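Local coordinates for DUF3248 domain-containing protein (Thermus thermophilus, PDB 2E6X) that is of unknown function but folds into a small domain of helices and a short mixed beta-sheet, found as two copies in the assembly, at residues 3-6 with 7-11; 17-21 with 22-26. All coordinates share one frame; numbering follows the deposited sequence.

Interaction 1. Residues 3-6 with 7-11; sequences KDLL and DKLGQ
A Schellman motif ends helix 2-8 where L6 and Q11 meet: the amide N of Q11 bonds back to L6 O at 3.0 Å, enclosing the shorter link from G10 N to D7 O, also 3.0 Å. G10 is the C-prime residue of this motif, and its positive phi of 69° favours glycine, which has no CB to strain against the backbone. L6 O takes a second bond, from L9 N at 2.9 Å. Both donors sit out of the carbonyl plane rather than on a lone pair, Q11 N on one face and L9 N on the other, and the oxygen is gripped from both sides as the chain leaves the helix. Before that point the regular turns persist, D7 N bonding to K3 O at 2.8 Å and K8 N to D4 O at 3.1 Å.

The side chains divide by environment. L6 is buried, as suits an apolar leucine, whereas D4 and K8 are exposed one helical turn apart. Their opposite charges make a salt bridge that is long, 3.6 Å from D4 OD1 to K8 NZ, and the place of that oxygen is doubtful. L5 packs on L48 of the second subunit, and Q11 on E50 of that same neighbouring chain. With CG anti to its carbonyl carbon and the chain extended beyond (chi2 171°), Q11 brings its amide obliquely up to L6, where NE2 comes to 3.4 Å from the CD2 methyl of L6.

Interaction 2. Residues 17-21 with 22-26; sequences MGRAE and DEDVL
The guanidinium of R19 is met across the turn at its edge, where the amide N of D22 lies near its plane, 4.4 Å from NH2; the carbonyl carbon of E21 also sits in plane at the edge, while E23 O and D24 CA approach obliquely. The group folds back on the next residue of its own chain: NE and NH2 grip the single oxygen A20 O side-on, at 2.9 and 3.2 Å. A bend at chi3 (82°) turns the head of the chain onto this carbonyl, a task suited to arginine, whose neighbouring N-H groups can share one acceptor. With an alanine here, A20 O, without NE and NH2, would probably lose what fixes its carbonyl, leaving that peptide freer to turn. The carboxylate of D24 stands 71° from the guanidinium plane; its OD1 makes a salt bridge with R55 and is not in contact with R19 NE.

All this belongs to a beta-hairpin. R19 and L26 form an antiparallel non-hydrogen-bonded pair, and just beyond it A20 N gives V25 O a nearly straight bond of 2.9 Å (168° at the hydrogen), to which R19 CA adds a CA-H...O contact. In the loop, D24 centres an inverse gamma turn. The small side chain of A20 points into the turn, its CB 3.6 Å from E23 CG. Toward the sheet, G18 has an extended conformation that only glycine adopts easily, and the CE methyl of selenomethionine M17 touches L26 CD2 at 3.9 Å.

Helix 50-58 covers these apolar ends, with M53 against M17 and V57 against L26, and it also supplies R55. M17 further packs on W15 of the second subunit, while the backbone of L26 joins strand 62-66 through R63.

From the N terminus, the chain runs first through helix 2-8, and interaction 1 closes the turn that ends it. The backbone then enters strand 13-19, whose far end leads into interaction 2, the hairpin loop that returns the chain as strand 26-32. The two contacts stand in series, neither nested nor crossed, and lie on opposite sides of the chain's centre, about 30 Å apart between centres. Interaction 1 ends the helix at the periphery, before the chain enters the sheet, whereas interaction 2 ties an outermost strand of this chain's sheet to the middle one, under helix 50-58. Both have residues that reach the second subunit.

Interaction 1. Residues 3-6 with 7-11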
ATOM      1  N   LYS A   3       0.766  11.717  -1.512  1.00 21.51           N
ATOM      2  CA  LYS A   3      -0.317  12.017  -0.562  1.00 23.90           C
ATOM      3  C   LYS A   3      -0.618  13.519  -0.578  1.00 26.01           C
ATOM      4  O   LYS A   3      -1.779  13.948  -0.598  1.00 24.36           O
ATOM      5  CB  LYS A   3       0.091  11.539   0.848  1.00 25.60           C
ATOM      6  CG  LYS A   3      -0.963  11.659   1.948  1.00 30.37           C
ATOM      7  CD  LYS A   3      -0.467  10.951   3.233  1.00 36.45           C
ATOM      8  CE  LYS A   3      -1.395  11.133   4.444  1.00 40.03           C
ATOM      9  NZ  LYS A   3      -2.727  10.486   4.271  1.00 44.35           N
ATOM     10  N   ASP A   4       0.445  14.301  -0.604  1.00 28.14           N
ATOM     11  CA  ASP A   4       0.350  15.751  -0.639  1.00 32.14           C
ATOM     12  C   ASP A   4      -0.375  16.208  -1.893  1.00 29.88           C
ATOM     13  O   ASP A   4      -1.286  17.036  -1.818  1.00 29.05           O
ATOM     14  CB  ASP A   4       1.746  16.383  -0.637  1.00 40.14           C
ATOM     15  CG  ASP A   4       1.718  17.830  -1.100  1.00 47.34           C
ATOM     16  OD1 ASP A   4       1.000  18.627  -0.450  1.00 51.47           O
ATOM     17  OD2 ASP A   4       2.394  18.163  -2.111  1.00 50.03           O
ATOM     18  N   LEU A   5       0.053  15.685  -3.043  1.00 27.57           N
ATOM     19  CA  LEU A   5      -0.567  16.043  -4.315  1.00 25.38           C
ATOM     20  C   LEU A   5      -2.079  15.825  -4.212  1.00 22.43           C
ATOM     21  O   LEU A   5      -2.864  16.729  -4.473  1.00 20.02           O
ATOM     22  CB  LEU A   5      -0.004  15.182  -5.452  1.00 26.96           C
ATOM     23  CG  LEU A   5      -0.721  15.361  -6.796  1.00 24.41           C
ATOM     24  CD1 LEU A   5      -0.241  16.633  -7.414  1.00 25.59           C
ATOM     25  CD2 LEU A   5      -0.465  14.216  -7.725  1.00 24.61           C
ATOM     26  N   LEU A   6      -2.474  14.633  -3.791  1.00 19.97           N
ATOM     27  CA  LEU A   6      -3.873  14.308  -3.678  1.00 20.33           C
ATOM     28  C   LEU A   6      -4.574  15.204  -2.661  1.00 21.07           C
ATOM     29  O   LEU A   6      -5.711  15.601  -2.886  1.00 20.07           O
ATOM     30  CB  LEU A   6      -4.040  12.840  -3.336  1.00 21.18           C
ATOM     31  CG  LEU A   6      -3.415  11.905  -4.374  1.00 20.78           C
ATOM     32  CD1 LEU A   6      -3.776  10.454  -4.002  1.00 24.02           C
ATOM     33  CD2 LEU A   6      -3.941  12.235  -5.782  1.00 21.03           C
ATOM     34  N   ASP A   7      -3.905  15.525  -1.562  1.00 23.61           N
ATOM     35  CA  ASP A   7      -4.476  16.422  -0.559  1.00 30.04           C
ATOM     36  C   ASP A   7      -4.927  17.732  -1.256  1.00 29.35           C
ATOM     37  O   ASP A   7      -6.006  18.255  -0.978  1.00 28.73           O
ATOM     38  CB  ASP A   7      -3.432  16.762   0.528  1.00 34.90           C
ATOM     39  CG  ASP A   7      -3.122  15.582   1.460  1.00 41.51           C
ATOM     40  OD1 ASP A   7      -3.567  14.453   1.174  1.00 45.26           O
ATOM     41  OD2 ASP A   7      -2.421  15.780   2.486  1.00 43.81           O
ATOM     42  N   LYS A   8      -4.105  18.244  -2.173  1.00 27.28           N
ATOM     43  CA  LYS A   8      -4.424  19.489  -2.884  1.00 27.81           C
ATOM     44  C   LYS A   8      -5.651  19.387  -3.782  1.00 25.57           C
ATOM     45  O   LYS A   8      -6.200  20.403  -4.181  1.00 25.61           O
ATOM     46  CB  LYS A   8      -3.238  19.952  -3.736  1.00 25.07           C
ATOM     47  CG  LYS A   8      -1.934  20.069  -2.984  1.00 29.78           C
ATOM     48  CD  LYS A   8      -2.066  20.899  -1.715  1.00 35.49           C
ATOM     49  CE  LYS A   8      -0.872  20.670  -0.773  1.00 36.77           C
ATOM     50  NZ  LYS A   8      -0.741  21.724   0.302  1.00 40.68           N
ATOM     51  N   LEU A   9      -6.061  18.166  -4.110  1.00 26.38           N
ATOM     52  CA  LEU A   9      -7.236  17.921  -4.960  1.00 27.64           C
ATOM     53  C   LEU A   9      -8.436  17.521  -4.101  1.00 29.00           C
ATOM     54  O   LEU A   9      -9.485  17.148  -4.626  1.00 28.18           O
ATOM     55  CB  LEU A   9      -6.995  16.749  -5.919  1.00 29.37           C
ATOM     56  CG  LEU A   9      -6.383  16.826  -7.322  1.00 31.25           C
ATOM     57  CD1 LEU A   9      -6.944  18.033  -8.010  1.00 29.48           C
ATOM     58  CD2 LEU A   9      -4.875  16.904  -7.277  1.00 30.72           C
ATOM     59  N   GLY A  10      -8.290  17.569  -2.788  1.00 27.68           N
ATOM     60  CA  GLY A  10      -9.392  17.129  -1.958  1.00 31.54           C
ATOM     61  C   GLY A  10      -9.591  15.615  -2.067  1.00 30.55           C
ATOM     62  O   GLY A  10     -10.598  15.097  -1.605  1.00 31.57           O
ATOM     63  N   GLN A  11      -8.636  14.903  -2.673  1.00 27.77           N
ATOM     64  CA  GLN A  11      -8.735  13.449  -2.833  1.00 26.27           C
ATOM     65  C   GLN A  11      -7.959  12.747  -1.718  1.00 25.15           C
ATOM     66  O   GLN A  11      -6.930  13.245  -1.228  1.00 22.28           O
ATOM     67  CB  GLN A  11      -8.174  13.002  -4.203  1.00 26.51           C
ATOM     68  CG  GLN A  11      -9.054  13.375  -5.406  1.00 26.44           C
ATOM     69  CD  GLN A  11      -8.390  13.125  -6.777  1.00 25.70           C
ATOM     70  OE1 GLN A  11      -9.073  13.029  -7.788  1.00 25.36           O
ATOM     71  NE2 GLN A  11      -7.065  13.033  -6.803  1.00 19.95           N
TER

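Interaction 2. Residues 17-21 with 22-26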
HETATM    1  N   MSE A  17      -5.076  -3.654   4.576  1.00 17.13           N
HETATM    2  CA  MSE A  17      -4.211  -4.775   4.245  1.00 19.75           C
HETATM    3  C   MSE A  17      -4.366  -5.900   5.233  1.00 18.29           C
HETATM    4  O   MSE A  17      -4.867  -5.702   6.332  1.00 17.89           O
HETATM    5  CB  MSE A  17      -2.777  -4.327   4.248  1.00 25.08           C
HETATM    6  CG  MSE A  17      -2.462  -3.654   5.538  1.00 36.75           C
HETATM    7 SE   MSE A  17      -0.823  -2.797   5.378  1.00 60.09          SE
HETATM    8  CE  MSE A  17       0.235  -4.226   4.581  1.00 45.97           C
ATOM      9  N   GLY A  18      -3.888  -7.073   4.826  1.00 13.59           N
ATOM     10  CA  GLY A  18      -3.973  -8.248   5.664  1.00 14.66           C
ATOM     11  C   GLY A  18      -3.747  -9.473   4.795  1.00 16.07           C
ATOM     12  O   GLY A  18      -3.642  -9.399   3.549  1.00  6.70           O
ATOM     13  N   ARG A  19      -3.649 -10.622   5.438  1.00 15.99           N
ATOM     14  CA  ARG A  19      -3.410 -11.816   4.668  1.00 12.22           C
ATOM     15  C   ARG A  19      -4.693 -12.384   4.092  1.00 13.25           C
ATOM     16  O   ARG A  19      -5.756 -12.285   4.695  1.00  9.71           O
ATOM     17  CB  ARG A  19      -2.709 -12.892   5.519  1.00 17.25           C
ATOM     18  CG  ARG A  19      -1.884 -13.879   4.673  1.00 15.94           C
ATOM     19  CD  ARG A  19      -1.631 -15.205   5.431  1.00 18.79           C
ATOM     20  NE  ARG A  19      -2.816 -16.023   5.270  1.00 20.56           N
ATOM     21  CZ  ARG A  19      -3.183 -17.026   6.057  1.00 21.49           C
ATOM     22  NH1 ARG A  19      -2.431 -17.380   7.113  1.00 19.69           N
ATOM     23  NH2 ARG A  19      -4.342 -17.652   5.799  1.00 18.45           N
ATOM     24  N   ALA A  20      -4.598 -12.955   2.891  1.00  7.43           N
ATOM     25  CA  ALA A  20      -5.760 -13.593   2.276  1.00 11.58           C
ATOM     26  C   ALA A  20      -6.111 -14.762   3.218  1.00 14.99           C
ATOM     27  O   ALA A  20      -5.216 -15.363   3.815  1.00 14.13           O
ATOM     28  CB  ALA A  20      -5.367 -14.142   0.927  1.00  9.72           C
ATOM     29  N   GLU A  21      -7.390 -15.095   3.351  1.00 15.70           N
ATOM     30  CA  GLU A  21      -7.797 -16.197   4.233  1.00 18.79           C
ATOM     31  C   GLU A  21      -7.399 -17.598   3.836  1.00 18.41           C
ATOM     32  O   GLU A  21      -7.229 -18.456   4.701  1.00 19.30           O
ATOM     33  CB  GLU A  21      -9.316 -16.225   4.435  1.00 26.41           C
ATOM     34  CG  GLU A  21      -9.746 -15.555   5.715  1.00 31.26           C
ATOM     35  CD  GLU A  21     -11.099 -16.043   6.189  1.00 38.71           C
ATOM     36  OE1 GLU A  21     -12.081 -15.870   5.430  1.00 38.51           O
ATOM     37  OE2 GLU A  21     -11.175 -16.604   7.314  1.00 38.98           O
ATOM     38  N   ASP A  22      -7.262 -17.837   2.541  1.00 15.72           N
ATOM     39  CA  ASP A  22      -6.956 -19.169   2.044  1.00 15.57           C
ATOM     40  C   ASP A  22      -5.616 -19.352   1.302  1.00 16.92           C
ATOM     41  O   ASP A  22      -5.357 -20.419   0.746  1.00 11.97           O
ATOM     42  CB  ASP A  22      -8.131 -19.637   1.156  1.00 20.74           C
ATOM     43  CG  ASP A  22      -8.410 -18.682  -0.023  1.00 24.85           C
ATOM     44  OD1 ASP A  22      -7.761 -17.599  -0.121  1.00 24.04           O
ATOM     45  OD2 ASP A  22      -9.294 -19.013  -0.849  1.00 30.58           O
ATOM     46  N   GLU A  23      -4.769 -18.325   1.259  1.00 15.09           N
ATOM     47  CA  GLU A  23      -3.472 -18.487   0.606  1.00 11.90           C
ATOM     48  C   GLU A  23      -2.467 -17.619   1.332  1.00 11.48           C
ATOM     49  O   GLU A  23      -2.817 -16.627   1.934  1.00 15.39           O
ATOM     50  CB  GLU A  23      -3.525 -18.105  -0.906  1.00 18.58           C
ATOM     51  CG  GLU A  23      -4.280 -16.818  -1.193  1.00 16.42           C
ATOM     52  CD  GLU A  23      -4.066 -16.306  -2.605  1.00 16.72           C
ATOM     53  OE1 GLU A  23      -3.598 -17.082  -3.448  1.00 18.60           O
ATOM     54  OE2 GLU A  23      -4.369 -15.124  -2.865  1.00 16.09           O
ATOM     55  N   ASP A  24      -1.208 -18.011   1.261  1.00 10.45           N
ATOM     56  CA  ASP A  24      -0.150 -17.289   1.924  1.00 11.92           C
ATOM     57  C   ASP A  24       0.213 -16.044   1.098  1.00 11.63           C
ATOM     58  O   ASP A  24       1.288 -15.957   0.537  1.00 10.79           O
ATOM     59  CB  ASP A  24       1.038 -18.236   2.073  1.00  9.15           C
ATOM     60  CG  ASP A  24       2.108 -17.673   2.964  1.00 14.53           C
ATOM     61  OD1 ASP A  24       1.746 -17.124   4.007  1.00 18.07           O
ATOM     62  OD2 ASP A  24       3.290 -17.766   2.614  1.00 20.14           O
ATOM     63  N   VAL A  25      -0.701 -15.079   1.041  1.00 11.40           N
ATOM     64  CA  VAL A  25      -0.483 -13.865   0.257  1.00  7.35           C
ATOM     65  C   VAL A  25      -0.920 -12.598   1.015  1.00  9.24           C
ATOM     66  O   VAL A  25      -2.013 -12.570   1.608  1.00  7.40           O
ATOM     67  CB  VAL A  25      -1.274 -13.962  -1.045  1.00 11.40           C
ATOM     68  CG1 VAL A  25      -1.168 -12.668  -1.822  1.00 10.78           C
ATOM     69  CG2 VAL A  25      -0.727 -15.139  -1.917  1.00  9.98           C
ATOM     70  N   LEU A  26      -0.073 -11.566   0.979  1.00  9.66           N
ATOM     71  CA  LEU A  26      -0.417 -10.294   1.612  1.00  9.04           C
ATOM     72  C   LEU A  26      -1.280  -9.526   0.608  1.00  7.62           C
ATOM     73  O   LEU A  26      -0.883  -9.344  -0.540  1.00  8.31           O
ATOM     74  CB  LEU A  26       0.826  -9.448   1.937  1.00  7.74           C
ATOM     75  CG  LEU A  26       0.411  -8.024   2.391  1.00  9.65           C
ATOM     76  CD1 LEU A  26      -0.142  -8.109   3.851  1.00 10.03           C
ATOM     77  CD2 LEU A  26       1.600  -7.059   2.323  1.00 12.97           C
TER